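Local coordinates for protein particle-associated lyase (Acinetobacter bacteriophage AP22, PDB 4Y9V) that probably serves as the phage tailspike lyase, a trimer that binds and degrades the capsular polysaccharide of Acinetobacter baumannii, at residues T49-M54 with K80-I85; D61-L66 with S88-T93; G526-T531 with T539-I544; P588-V593 with V598-L603. One frame throughout, in Å; residues are numbered along the deposited sequence.

Interaction 1: residues T49-M54 with K80-I85; sequences TYLKKM and KSREYI
L51 reaches from helix 47-54 with one methyl, CD1, to the corner where the side chains of R82 and Y84 come together. The apolar part is slight: CD1 lies 4.4 Å from Y84 CE1, an oblique approach to the ring. The same methyl is 4.4 Å from R82 NH1, again obliquely placed. With CD1 anti to CA (chi2 168°), the leucine is stretched out to full length from the helix. I62, in the loop before helix 63-71, touches both L51 and Y84 and joins the cluster.

The polar part lies within 80-85 and holds the target in shape. Y84 OH donates to K80 O at 2.7 Å and accepts from R82 NH1 at 2.9 Å, the hydroxyl lying almost in the guanidinium plane. R82 NH1 also forms a salt bridge with D48, which ties this arginine to the helix that carries L51.

Aliphatic carbons cover the flat groups: K80 CD sits 3.5 Å above the guanidinium plane of R82, toward its rim, and R82 CB lies over the rim of one face of the Y84 ring. A short helix laid against strand 83-85, which opens the parallel series continued by 105-109, is consistent with the N-terminal cap of a pectin lyase-like beta-helix.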
loop_
_atom_site.group_PDB
_atom_site.type_symbol
_atom_site.label_atom_id
_atom_site.label_comp_id
_atom_site.label_asym_id
_atom_site.label_seq_id
_atom_site.Cartn_x
_atom_site.Cartn_y
_atom_site.Cartn_z
ATOM N N THR A 49 -25.502 32.650 26.875
ATOM C CA THR A 49 -26.384 32.719 28.028
ATOM C C THR A 49 -25.597 32.682 29.317
ATOM O O THR A 49 -25.918 33.381 30.305
ATOM C CB THR A 49 -27.457 31.604 27.992
ATOM O OG1 THR A 49 -26.821 30.367 28.023
ATOM C CG2 THR A 49 -28.414 31.791 26.848
ATOM N N TYR A 50 -24.541 31.861 29.400
ATOM C CA TYR A 50 -23.657 31.808 30.507
ATOM C C TYR A 50 -22.910 33.121 30.736
ATOM O O TYR A 50 -22.755 33.588 31.880
ATOM C CB TYR A 50 -22.612 30.651 30.389
ATOM C CG TYR A 50 -23.109 29.353 30.991
ATOM C CD1 TYR A 50 -23.906 28.469 30.287
ATOM C CD2 TYR A 50 -22.741 29.015 32.271
ATOM C CE1 TYR A 50 -24.333 27.280 30.892
ATOM C CE2 TYR A 50 -23.157 27.835 32.879
ATOM C CZ TYR A 50 -23.952 26.983 32.182
ATOM O OH TYR A 50 -24.403 25.796 32.742
ATOM N N LEU A 51 -22.415 33.726 29.661
ATOM C CA LEU A 51 -21.739 35.006 29.794
ATOM C C LEU A 51 -22.654 36.038 30.421
ATOM O O LEU A 51 -22.272 36.793 31.331
ATOM C CB LEU A 51 -21.223 35.485 28.419
ATOM C CG LEU A 51 -20.080 34.628 27.837
ATOM C CD1 LEU A 51 -19.853 34.995 26.397
ATOM C CD2 LEU A 51 -18.806 34.802 28.575
ATOM N N LYS A 52 -23.900 36.122 29.953
ATOM C CA LYS A 52 -24.848 37.061 30.533
ATOM C C LYS A 52 -25.093 36.737 31.988
ATOM O O LYS A 52 -25.024 37.623 32.875
ATOM C CB LYS A 52 -26.189 37.063 29.804
ATOM C CG LYS A 52 -27.205 38.054 30.420
ATOM C CD LYS A 52 -26.953 39.468 29.957
ATOM C CE LYS A 52 -27.848 40.453 30.646
ATOM N NZ LYS A 52 -27.609 40.539 32.119
ATOM N N LYS A 53 -25.402 35.499 32.304
ATOM C CA LYS A 53 -25.850 35.165 33.655
ATOM C C LYS A 53 -24.722 35.359 34.652
ATOM O O LYS A 53 -24.965 35.770 35.800
ATOM C CB LYS A 53 -26.438 33.749 33.690
ATOM C CG LYS A 53 -27.152 33.419 34.959
ATOM C CD LYS A 53 -28.243 34.402 35.330
ATOM C CE LYS A 53 -29.200 33.838 36.378
ATOM N NZ LYS A 53 -30.074 34.941 36.926
ATOM N N MET A 54 -23.492 35.049 34.264
ATOM C CA MET A 54 -22.332 35.199 35.094
ATOM C C MET A 54 -21.737 36.615 35.072
ATOM O O MET A 54 -20.767 36.905 35.766
ATOM C CB MET A 54 -21.261 34.168 34.715
ATOM C CG MET A 54 -21.716 32.755 34.996
ATOM S SD MET A 54 -20.504 31.491 34.561
ATOM C CE MET A 54 -19.200 31.868 35.722
ATOM N N LYS A 80 -20.598 30.928 19.915
ATOM C CA LYS A 80 -20.613 31.940 18.878
ATOM C C LYS A 80 -19.221 32.357 18.519
ATOM O O LYS A 80 -18.311 32.492 19.357
ATOM C CB LYS A 80 -21.397 33.146 19.405
ATOM C CG LYS A 80 -21.524 34.320 18.463
ATOM C CD LYS A 80 -22.445 35.437 18.979
ATOM C CE LYS A 80 -22.438 36.659 18.125
ATOM N NZ LYS A 80 -23.107 36.419 16.807
ATOM N N SER A 81 -19.020 32.646 17.229
ATOM C CA SER A 81 -17.717 33.027 16.688
ATOM C C SER A 81 -17.246 34.388 17.236
ATOM O O SER A 81 -17.757 35.445 16.862
ATOM C CB SER A 81 -17.848 33.138 15.179
ATOM O OG SER A 81 -16.628 33.448 14.578
ATOM N N ARG A 82 -16.234 34.317 18.095
ATOM C CA ARG A 82 -15.474 35.428 18.635
ATOM C C ARG A 82 -14.101 34.859 19.011
ATOM O O ARG A 82 -13.959 33.645 19.141
ATOM C CB ARG A 82 -16.082 36.066 19.932
ATOM C CG ARG A 82 -17.519 36.516 19.868
ATOM C CD ARG A 82 -17.895 37.171 21.195
ATOM N NE ARG A 82 -19.254 37.651 21.327
ATOM C CZ ARG A 82 -20.277 36.926 21.769
ATOM N NH1 ARG A 82 -20.148 35.639 22.082
ATOM N NH2 ARG A 82 -21.457 37.501 21.916
ATOM N N GLU A 83 -13.145 35.742 19.268
ATOM C CA GLU A 83 -11.908 35.355 19.938
ATOM C C GLU A 83 -12.097 35.572 21.443
ATOM O O GLU A 83 -12.405 36.720 21.848
ATOM C CB GLU A 83 -10.705 36.099 19.420
ATOM C CG GLU A 83 -9.423 35.639 20.070
ATOM C CD GLU A 83 -8.175 36.213 19.474
ATOM O OE1 GLU A 83 -8.022 36.105 18.237
ATOM O OE2 GLU A 83 -7.286 36.729 20.215
ATOM N N TYR A 84 -11.914 34.541 22.230
ATOM C CA TYR A 84 -12.113 34.582 23.680
ATOM C C TYR A 84 -10.794 34.387 24.396
ATOM O O TYR A 84 -10.066 33.410 24.133
ATOM C CB TYR A 84 -13.042 33.467 24.114
ATOM C CG TYR A 84 -14.411 33.492 23.494
ATOM C CD1 TYR A 84 -15.424 34.270 24.018
ATOM C CD2 TYR A 84 -14.713 32.729 22.370
ATOM C CE1 TYR A 84 -16.689 34.289 23.463
ATOM C CE2 TYR A 84 -15.964 32.744 21.801
ATOM C CZ TYR A 84 -16.964 33.508 22.342
ATOM O OH TYR A 84 -18.228 33.545 21.825
ATOM N N ILE A 85 -10.522 35.231 25.395
ATOM C CA ILE A 85 -9.406 35.038 26.308
ATOM C C ILE A 85 -9.701 33.858 27.238
ATOM O O ILE A 85 -10.767 33.809 27.862
ATOM C CB ILE A 85 -9.177 36.317 27.112
ATOM C CG1 ILE A 85 -8.738 37.447 26.198
ATOM C CG2 ILE A 85 -8.205 36.085 28.246
ATOM C CD1 ILE A 85 -8.724 38.823 26.860
#

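Interaction 2: residues D61-L66 with S88-T93; sequences DISTVL and SLIEFT
S63 and S88 share one rotamer, each with OG beside its own backbone N and anti to the carbonyl carbon (chi1 -65° in both), and this turns the two CH2OH groups against each other. The hydroxyl of S63 thereby meets the start of 88-93: S88 N donates to S63 OG at 3.0 Å, and S88 CB lies 3.3 Å from that oxygen.

S63 OG is itself a donor, to D61 OD1 at 2.7 Å, on the syn side and close to the carboxylate plane. S63 N reaches the same oxygen from above that plane, closing an Asx turn just where helix 63-71 begins, with I62 at the N-cap. A water bridges the other carboxylate oxygen to S88, just before strand 89-92, donating to D61 OD2 and hydrogen-bonding to S88 OG at 2.7 Å.

Two residues on from S88, I90 turns its side chain to the first turn of the helix. Its CD1 methyl lies 4.0 Å from S63 O, and its CG1 is 4.4 Å from L66 CD1; N67 and K70 of the same helix also touch this side chain.

Chemically, S63 OG works as a relay, giving to the carboxylate and taking from the backbone of S88. D61 OD1 has a third donor in N87 N, and so many donors would favour an ionised aspartate, whose charge would suit the positive end of the helix dipole.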
loop_
_atom_site.group_PDB
_atom_site.type_symbol
_atom_site.label_atom_id
_atom_site.label_comp_id
_atom_site.label_asym_id
_atom_site.label_seq_id
_atom_site.Cartn_x
_atom_site.Cartn_y
_atom_site.Cartn_z
ATOM N N ASP A 61 -11.559 37.463 30.252
ATOM C CA ASP A 61 -11.206 36.057 30.434
ATOM C C ASP A 61 -12.465 35.243 30.740
ATOM O O ASP A 61 -13.185 35.554 31.697
ATOM C CB ASP A 61 -10.194 35.971 31.596
ATOM C CG ASP A 61 -9.629 34.603 31.893
ATOM O OD1 ASP A 61 -9.895 33.641 31.152
ATOM O OD2 ASP A 61 -8.859 34.510 32.882
ATOM N N ILE A 62 -12.712 34.210 29.947
ATOM C CA ILE A 62 -13.873 33.368 30.113
ATOM C C ILE A 62 -13.559 32.055 30.835
ATOM O O ILE A 62 -14.422 31.188 30.903
ATOM C CB ILE A 62 -14.593 33.092 28.776
ATOM C CG1 ILE A 62 -13.784 32.164 27.861
ATOM C CG2 ILE A 62 -15.008 34.385 28.094
ATOM C CD1 ILE A 62 -14.599 31.554 26.736
ATOM N N SER A 63 -12.363 31.941 31.419
ATOM C CA SER A 63 -12.012 30.703 32.132
ATOM C C SER A 63 -13.064 30.285 33.163
ATOM O O SER A 63 -13.430 29.101 33.230
ATOM C CB SER A 63 -10.691 30.877 32.836
ATOM O OG SER A 63 -9.622 31.062 31.904
ATOM N N THR A 64 -13.534 31.219 33.972
ATOM C CA THR A 64 -14.502 30.850 34.996
ATOM C C THR A 64 -15.795 30.386 34.362
ATOM O O THR A 64 -16.538 29.563 34.973
ATOM C CB THR A 64 -14.816 31.975 35.995
ATOM O OG1 THR A 64 -15.388 33.084 35.319
ATOM C CG2 THR A 64 -13.607 32.350 36.815
ATOM N N VAL A 65 -16.148 30.884 33.194
ATOM C CA VAL A 65 -17.368 30.524 32.499
ATOM C C VAL A 65 -17.255 29.108 31.950
ATOM O O VAL A 65 -18.153 28.296 32.151
ATOM C CB VAL A 65 -17.702 31.556 31.394
ATOM C CG1 VAL A 65 -19.032 31.214 30.773
ATOM C CG2 VAL A 65 -17.722 32.957 31.977
ATOM N N LEU A 66 -16.154 28.809 31.243
ATOM C CA LEU A 66 -15.951 27.424 30.773
ATOM C C LEU A 66 -15.940 26.437 31.930
ATOM O O LEU A 66 -16.534 25.367 31.859
ATOM C CB LEU A 66 -14.663 27.327 29.961
ATOM C CG LEU A 66 -14.668 28.118 28.635
ATOM C CD1 LEU A 66 -13.305 27.965 27.989
ATOM C CD2 LEU A 66 -15.738 27.656 27.671
ATOM N N SER A 88 -6.706 30.327 31.947
ATOM C CA SER A 88 -6.527 29.139 32.748
ATOM C C SER A 88 -6.348 27.880 31.890
ATOM O O SER A 88 -6.769 27.806 30.732
ATOM C CB SER A 88 -7.735 28.943 33.654
ATOM O OG SER A 88 -7.882 29.964 34.599
ATOM N N LEU A 89 -5.748 26.888 32.526
ATOM C CA LEU A 89 -5.733 25.518 32.028
ATOM C C LEU A 89 -7.068 24.889 32.386
ATOM O O LEU A 89 -7.359 24.694 33.568
ATOM C CB LEU A 89 -4.544 24.758 32.627
ATOM C CG LEU A 89 -4.479 23.282 32.236
ATOM C CD1 LEU A 89 -4.317 23.113 30.726
ATOM C CD2 LEU A 89 -3.325 22.611 32.949
ATOM N N ILE A 90 -7.891 24.617 31.385
ATOM C CA ILE A 90 -9.225 24.071 31.560
ATOM C C ILE A 90 -9.081 22.528 31.468
ATOM O O ILE A 90 -8.672 22.021 30.432
ATOM C CB ILE A 90 -10.218 24.581 30.536
ATOM C CG1 ILE A 90 -10.163 26.101 30.411
ATOM C CG2 ILE A 90 -11.621 24.076 30.856
ATOM C CD1 ILE A 90 -10.506 26.869 31.676
ATOM N N GLU A 91 -9.418 21.853 32.559
ATOM C CA GLU A 91 -9.226 20.413 32.708
ATOM C C GLU A 91 -10.576 19.741 32.645
ATOM O O GLU A 91 -11.373 19.803 33.571
ATOM C CB GLU A 91 -8.482 20.058 34.007
ATOM C CG GLU A 91 -7.074 20.646 34.036
ATOM C CD GLU A 91 -6.279 20.268 35.266
ATOM O OE1 GLU A 91 -6.170 19.064 35.514
ATOM O OE2 GLU A 91 -5.705 21.111 36.009
ATOM N N PHE A 92 -10.858 19.122 31.502
ATOM C CA PHE A 92 -12.085 18.360 31.306
ATOM C C PHE A 92 -11.835 16.933 31.780
ATOM O O PHE A 92 -10.935 16.268 31.297
ATOM C CB PHE A 92 -12.495 18.346 29.841
ATOM C CG PHE A 92 -12.702 19.709 29.211
ATOM C CD1 PHE A 92 -11.647 20.454 28.663
ATOM C CD2 PHE A 92 -13.986 20.259 29.165
ATOM C CE1 PHE A 92 -11.863 21.669 28.125
ATOM C CE2 PHE A 92 -14.190 21.506 28.611
ATOM C CZ PHE A 92 -13.131 22.203 28.074
ATOM N N THR A 93 -12.659 16.467 32.708
ATOM C CA THR A 93 -12.573 15.120 33.235
ATOM C C THR A 93 -13.863 14.329 33.093
ATOM O O THR A 93 -13.917 13.224 33.576
ATOM C CB THR A 93 -12.087 15.103 34.689
ATOM O OG1 THR A 93 -13.020 15.893 35.481
ATOM C CG2 THR A 93 -10.757 15.776 34.858
HETATM O O HOH W 1 -7.869 32.704 34.450
#

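Interaction 3: residues G526-T531 with T539-I544; sequences GVVSVT and TRANVI. With SO4 (sulfate ion), chain L.
The A541 methyl fits into the dip between two valines of strand 526-531, with V528 CG1 3.7 Å from A541 CB and V530 CG1 4.0 Å from it. V530 touches at two places. It straddles the backbone of 539-541: CG1 rests over the A541 backbone, 3.9 Å from CA, while CG2 meets T539 CG2 at 4.0 Å. T539 CG2 also lies 3.9 Å from T531 O. T539 turns CG2 to V530, while OG1 bonds W604 and N536. At the far end I544 CD1 approaches V528 CG1 more loosely.

R540 leaves in the other direction. A bend at chi3 (-64°) brings its guanidinium edge to a sulfate, probably from the crystallisation liquor, with NE donating to O2 at 2.9 Å and NH2 to O4 at 2.8 Å. Both bonds are nearly straight, and NH1 is taken by W569 O of the third subunit.

The two strands belong to the facing layers of the tailspike Ig-like domain, which meet here through van der Waals contacts, mostly of methyl groups. The side of 539-544 facing the valines is thus largely apolar, while R540 on the other carries positive charge toward the third subunit and grips an anion.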
loop_
_atom_site.group_PDB
_atom_site.type_symbol
_atom_site.label_atom_id
_atom_site.label_comp_id
_atom_site.label_asym_id
_atom_site.label_seq_id
_atom_site.Cartn_x
_atom_site.Cartn_y
_atom_site.Cartn_z
ATOM N N GLY A 526 28.640 -12.096 -18.462
ATOM C CA GLY A 526 29.040 -11.424 -19.678
ATOM C C GLY A 526 29.662 -12.378 -20.663
ATOM O O GLY A 526 29.736 -13.591 -20.475
ATOM N N VAL A 527 30.110 -11.754 -21.767
ATOM C CA VAL A 527 30.729 -12.431 -22.896
ATOM C C VAL A 527 31.999 -11.657 -23.268
ATOM O O VAL A 527 32.030 -10.422 -23.161
ATOM C CB VAL A 527 29.778 -12.529 -24.109
ATOM C CG1 VAL A 527 29.280 -11.169 -24.587
ATOM C CG2 VAL A 527 30.416 -13.334 -25.257
ATOM N N VAL A 528 32.984 -12.365 -23.762
ATOM C CA VAL A 528 34.170 -11.732 -24.354
ATOM C C VAL A 528 34.628 -12.592 -25.512
ATOM O O VAL A 528 34.862 -13.788 -25.380
ATOM C CB VAL A 528 35.271 -11.550 -23.289
ATOM C CG1 VAL A 528 35.632 -12.843 -22.540
ATOM C CG2 VAL A 528 36.472 -10.879 -23.872
ATOM N N SER A 529 34.811 -11.938 -26.671
ATOM C CA SER A 529 35.398 -12.623 -27.830
ATOM C C SER A 529 36.909 -12.714 -27.630
ATOM O O SER A 529 37.546 -11.721 -27.205
ATOM C CB SER A 529 35.098 -11.843 -29.108
ATOM O OG SER A 529 35.864 -12.352 -30.197
ATOM N N VAL A 530 37.468 -13.855 -27.933
ATOM C CA VAL A 530 38.919 -14.081 -27.912
ATOM C C VAL A 530 39.326 -14.658 -29.263
ATOM O O VAL A 530 38.528 -15.274 -29.975
ATOM C CB VAL A 530 39.370 -14.990 -26.763
ATOM C CG1 VAL A 530 39.072 -14.334 -25.422
ATOM C CG2 VAL A 530 38.772 -16.372 -26.856
ATOM N N THR A 531 40.594 -14.461 -29.576
ATOM C CA THR A 531 41.192 -15.048 -30.794
ATOM C C THR A 531 42.456 -15.767 -30.378
ATOM O O THR A 531 43.364 -15.185 -29.774
ATOM C CB THR A 531 41.486 -13.954 -31.824
ATOM O OG1 THR A 531 40.242 -13.329 -32.225
ATOM C CG2 THR A 531 42.138 -14.543 -33.064
ATOM N N THR A 539 44.422 -19.798 -24.236
ATOM C CA THR A 539 43.957 -18.558 -24.832
ATOM C C THR A 539 43.119 -17.850 -23.758
ATOM O O THR A 539 42.066 -18.360 -23.383
ATOM C CB THR A 539 43.179 -18.762 -26.104
ATOM O OG1 THR A 539 44.004 -19.457 -27.096
ATOM C CG2 THR A 539 42.647 -17.480 -26.670
ATOM N N ARG A 540 43.613 -16.717 -23.265
ATOM C CA ARG A 540 43.060 -16.075 -22.092
ATOM C C ARG A 540 42.403 -14.774 -22.470
ATOM O O ARG A 540 43.024 -13.955 -23.165
ATOM C CB ARG A 540 44.153 -15.813 -21.057
ATOM C CG ARG A 540 45.029 -17.069 -20.842
ATOM C CD ARG A 540 45.940 -16.974 -19.586
ATOM N NE ARG A 540 46.928 -15.902 -19.722
ATOM C CZ ARG A 540 47.881 -15.725 -18.814
ATOM N NH1 ARG A 540 47.962 -16.534 -17.767
ATOM N NH2 ARG A 540 48.745 -14.733 -18.966
ATOM N N ALA A 541 41.168 -14.527 -22.012
ATOM C CA ALA A 541 40.638 -13.191 -22.092
ATOM C C ALA A 541 41.485 -12.262 -21.213
ATOM O O ALA A 541 42.094 -12.697 -20.234
ATOM C CB ALA A 541 39.206 -13.179 -21.586
ATOM N N ASN A 542 41.496 -10.967 -21.525
ATOM C CA ASN A 542 42.031 -10.024 -20.595
ATOM C C ASN A 542 41.193 -10.069 -19.308
ATOM O O ASN A 542 39.997 -10.372 -19.327
ATOM C CB ASN A 542 42.016 -8.590 -21.129
ATOM C CG ASN A 542 42.904 -8.340 -22.321
ATOM O OD1 ASN A 542 43.734 -9.165 -22.755
ATOM N ND2 ASN A 542 42.706 -7.207 -22.860
ATOM N N VAL A 543 41.818 -9.726 -18.184
ATOM C CA VAL A 543 41.076 -9.687 -16.921
ATOM C C VAL A 543 39.889 -8.757 -17.056
ATOM O O VAL A 543 39.947 -7.675 -17.677
ATOM C CB VAL A 543 42.011 -9.309 -15.765
ATOM C CG1 VAL A 543 42.498 -7.871 -15.830
ATOM C CG2 VAL A 543 41.323 -9.538 -14.419
ATOM N N ILE A 544 38.788 -9.191 -16.471
ATOM C CA ILE A 544 37.526 -8.463 -16.458
ATOM C C ILE A 544 37.318 -7.864 -15.086
ATOM O O ILE A 544 37.305 -8.578 -14.071
ATOM C CB ILE A 544 36.388 -9.406 -16.836
ATOM C CG1 ILE A 544 36.636 -10.037 -18.209
ATOM C CG2 ILE A 544 35.058 -8.706 -16.765
ATOM C CD1 ILE A 544 35.601 -11.023 -18.579
HETATM S S SO4 L . 48.027 -13.118 -22.224
HETATM O O1 SO4 L . 49.284 -13.312 -23.004
HETATM O O2 SO4 L . 47.263 -14.397 -22.181
HETATM O O3 SO4 L . 47.191 -12.079 -22.916
HETATM O O4 SO4 L . 48.376 -12.638 -20.832
#

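Interaction 4: residues P588-V593 with V598-L603. Unlike the reference sequence in segment 598-603: I602 (reference Val). With SO4 (sulfate ion), chain L.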
loop_
_atom_site.group_PDB
_atom_site.type_symbol
_atom_site.label_atom_id
_atom_site.label_comp_id
_atom_site.label_asym_id
_atom_site.label_seq_id
_atom_site.Cartn_x
_atom_site.Cartn_y
_atom_site.Cartn_z
ATOM N N PRO A 588 37.230 -24.968 -21.013
ATOM C CA PRO A 588 36.984 -23.652 -20.423
ATOM C C PRO A 588 37.347 -23.644 -18.935
ATOM O O PRO A 588 37.021 -24.605 -18.228
ATOM C CB PRO A 588 35.467 -23.466 -20.616
ATOM C CG PRO A 588 34.911 -24.894 -20.513
ATOM C CD PRO A 588 35.993 -25.768 -21.157
ATOM N N VAL A 589 37.962 -22.563 -18.486
ATOM C CA VAL A 589 38.348 -22.393 -17.101
ATOM C C VAL A 589 38.214 -20.947 -16.689
ATOM O O VAL A 589 38.249 -20.038 -17.526
ATOM C CB VAL A 589 39.818 -22.842 -16.824
ATOM C CG1 VAL A 589 40.040 -24.280 -17.293
ATOM C CG2 VAL A 589 40.830 -21.905 -17.501
ATOM N N ASN A 590 38.137 -20.701 -15.370
ATOM C CA ASN A 590 38.378 -19.358 -14.853
ATOM C C ASN A 590 39.826 -19.292 -14.356
ATOM O O ASN A 590 40.218 -19.974 -13.410
ATOM C CB ASN A 590 37.421 -18.949 -13.732
ATOM C CG ASN A 590 37.673 -17.489 -13.418
ATOM O OD1 ASN A 590 37.749 -16.658 -14.320
ATOM N ND2 ASN A 590 37.803 -17.187 -12.126
ATOM N N SER A 591 40.638 -18.478 -15.043
ATOM C CA SER A 591 42.066 -18.447 -14.759
ATOM C C SER A 591 42.466 -17.588 -13.568
ATOM O O SER A 591 43.590 -17.802 -13.057
ATOM C CB SER A 591 42.845 -18.035 -16.027
ATOM O OG SER A 591 42.709 -16.666 -16.344
ATOM N N LEU A 592 41.624 -16.677 -13.123
ATOM C CA LEU A 592 41.954 -15.766 -12.017
ATOM C C LEU A 592 40.606 -15.355 -11.420
ATOM O O LEU A 592 39.678 -15.089 -12.180
ATOM C CB LEU A 592 42.704 -14.522 -12.504
ATOM C CG LEU A 592 43.014 -13.515 -11.391
ATOM C CD1 LEU A 592 44.408 -12.941 -11.579
ATOM C CD2 LEU A 592 41.959 -12.430 -11.355
ATOM N N VAL A 593 40.569 -15.257 -10.087
ATOM C CA VAL A 593 39.411 -14.710 -9.401
ATOM C C VAL A 593 39.892 -13.737 -8.318
ATOM O O VAL A 593 40.869 -14.022 -7.625
ATOM C CB VAL A 593 38.491 -15.795 -8.813
ATOM C CG1 VAL A 593 39.149 -16.608 -7.700
ATOM C CG2 VAL A 593 37.171 -15.198 -8.362
ATOM N N VAL A 598 37.354 -11.406 -12.768
ATOM C CA VAL A 598 37.368 -12.769 -13.298
ATOM C C VAL A 598 38.243 -12.788 -14.543
ATOM O O VAL A 598 38.562 -11.713 -15.093
ATOM C CB VAL A 598 35.965 -13.316 -13.592
ATOM C CG1 VAL A 598 35.108 -13.327 -12.312
ATOM C CG2 VAL A 598 35.254 -12.548 -14.687
ATOM N N ARG A 599 38.595 -13.955 -15.034
ATOM C CA ARG A 599 39.437 -14.040 -16.229
ATOM C C ARG A 599 39.206 -15.338 -16.948
ATOM O O ARG A 599 39.978 -16.317 -16.824
ATOM C CB ARG A 599 40.928 -13.828 -15.904
ATOM C CG ARG A 599 41.721 -13.594 -17.189
ATOM C CD ARG A 599 43.229 -13.424 -16.898
ATOM N NE ARG A 599 43.886 -13.053 -18.136
ATOM C CZ ARG A 599 45.197 -12.829 -18.239
ATOM N NH1 ARG A 599 45.997 -13.022 -17.229
ATOM N NH2 ARG A 599 45.670 -12.418 -19.388
ATOM N N PRO A 600 38.145 -15.420 -17.763
ATOM C CA PRO A 600 37.882 -16.644 -18.518
ATOM C C PRO A 600 39.042 -16.970 -19.471
ATOM O O PRO A 600 39.680 -16.081 -20.009
ATOM C CB PRO A 600 36.635 -16.252 -19.324
ATOM C CG PRO A 600 36.078 -15.090 -18.685
ATOM C CD PRO A 600 37.144 -14.366 -18.016
ATOM N N ALA A 601 39.238 -18.271 -19.661
ATOM C CA ALA A 601 40.286 -18.750 -20.567
ATOM C C ALA A 601 39.917 -20.121 -21.090
ATOM O O ALA A 601 39.068 -20.814 -20.539
ATOM C CB ALA A 601 41.628 -18.798 -19.821
ATOM N N ILE A 602 40.645 -20.524 -22.137
ATOM C CA ILE A 602 40.679 -21.888 -22.615
ATOM C C ILE A 602 42.062 -22.464 -22.371
ATOM O O ILE A 602 43.077 -21.811 -22.657
ATOM C CB ILE A 602 40.439 -21.907 -24.182
ATOM C CG1 ILE A 602 39.041 -21.480 -24.500
ATOM C CG2 ILE A 602 40.779 -23.273 -24.761
ATOM C CD1 ILE A 602 38.166 -22.273 -23.616
ATOM N N LEU A 603 42.086 -23.703 -21.892
ATOM C CA LEU A 603 43.301 -24.528 -21.853
ATOM C C LEU A 603 43.191 -25.537 -23.012
ATOM O O LEU A 603 42.197 -26.270 -23.110
ATOM C CB LEU A 603 43.459 -25.239 -20.537
ATOM C CG LEU A 603 43.607 -24.333 -19.305
ATOM C CD1 LEU A 603 43.681 -25.143 -18.046
ATOM C CD2 LEU A 603 44.811 -23.438 -19.400
HETATM S S SO4 L . 48.027 -13.118 -22.224
HETATM O O1 SO4 L . 49.284 -13.312 -23.004
HETATM O O2 SO4 L . 47.263 -14.397 -22.181
HETATM O O3 SO4 L . 47.191 -12.079 -22.916
HETATM O O4 SO4 L . 48.376 -12.638 -20.832
#
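The amide of N590 presents its oxygen to the backbone of R599: OD1 accepts R599 N at 2.9 Å, in the carbonyl plane. Its nitrogen makes a weak bond back to L592 O, so both ends of the flat group are engaged. The guanidinium of R599 has S591 OG in an oblique position, and at its edge a sulfate, whose O4 accepts from NH2 at 3.1 Å. NE of this arginine bonds A541 O, and NH1 bonds S568 of the third subunit.

The backbone ladder is regular at one end. V589 and A601 form a hydrogen-bonded antiparallel pair: V589 N to A601 O and A601 N to V589 O are each 2.9 Å. Beyond N590 the pattern changes: R599 O takes two donors from one residue, S591 N and, at 2.8 Å, S591 OG. The hydroxyl gets there because it stands between backbone N and carbonyl carbon (chi1 73°). R599 N has meanwhile gone to the asparagine side chain.

On the face carrying V589 and A601, V589 CG1 meets L603 CD1 at 3.8 Å, the side chains crossing at about a right angle; CG2 of V589 is near the A601 methyl. On the other face I602 CD1 reaches P588 CA at 3.7 Å, and P600 packs toward L616 and W618. This is an antiparallel beta hairpin in an Ig-like tailspike domain; its 588-593 edge, and the V589 and L603 side, meet the third subunit, with S591 O bonded to N562 there.

The four contacts form two pairs at opposite ends of an elongated subunit, with centres 84 to 90 Å apart between pairs. Interactions 1 and 2, 12 Å apart, interlock through their alternating segments: I85 O probably accepts I62 N at 2.9 Å. Interactions 3 and 4 are 9 Å apart; the second segment of interaction 3 and both of interaction 4 lie in one three-stranded sheet, where 538-545 borders 597-604. A541 O probably accepts R599 NE at 2.8 Å, and R540 and R599 hold the same sulfate through its O4. The glycan seen bound in this structure occupies a pocket that includes R166, Y168, D307 and H337; none of the pocket residues falls in these segments, which lie toward the two ends of the subunit.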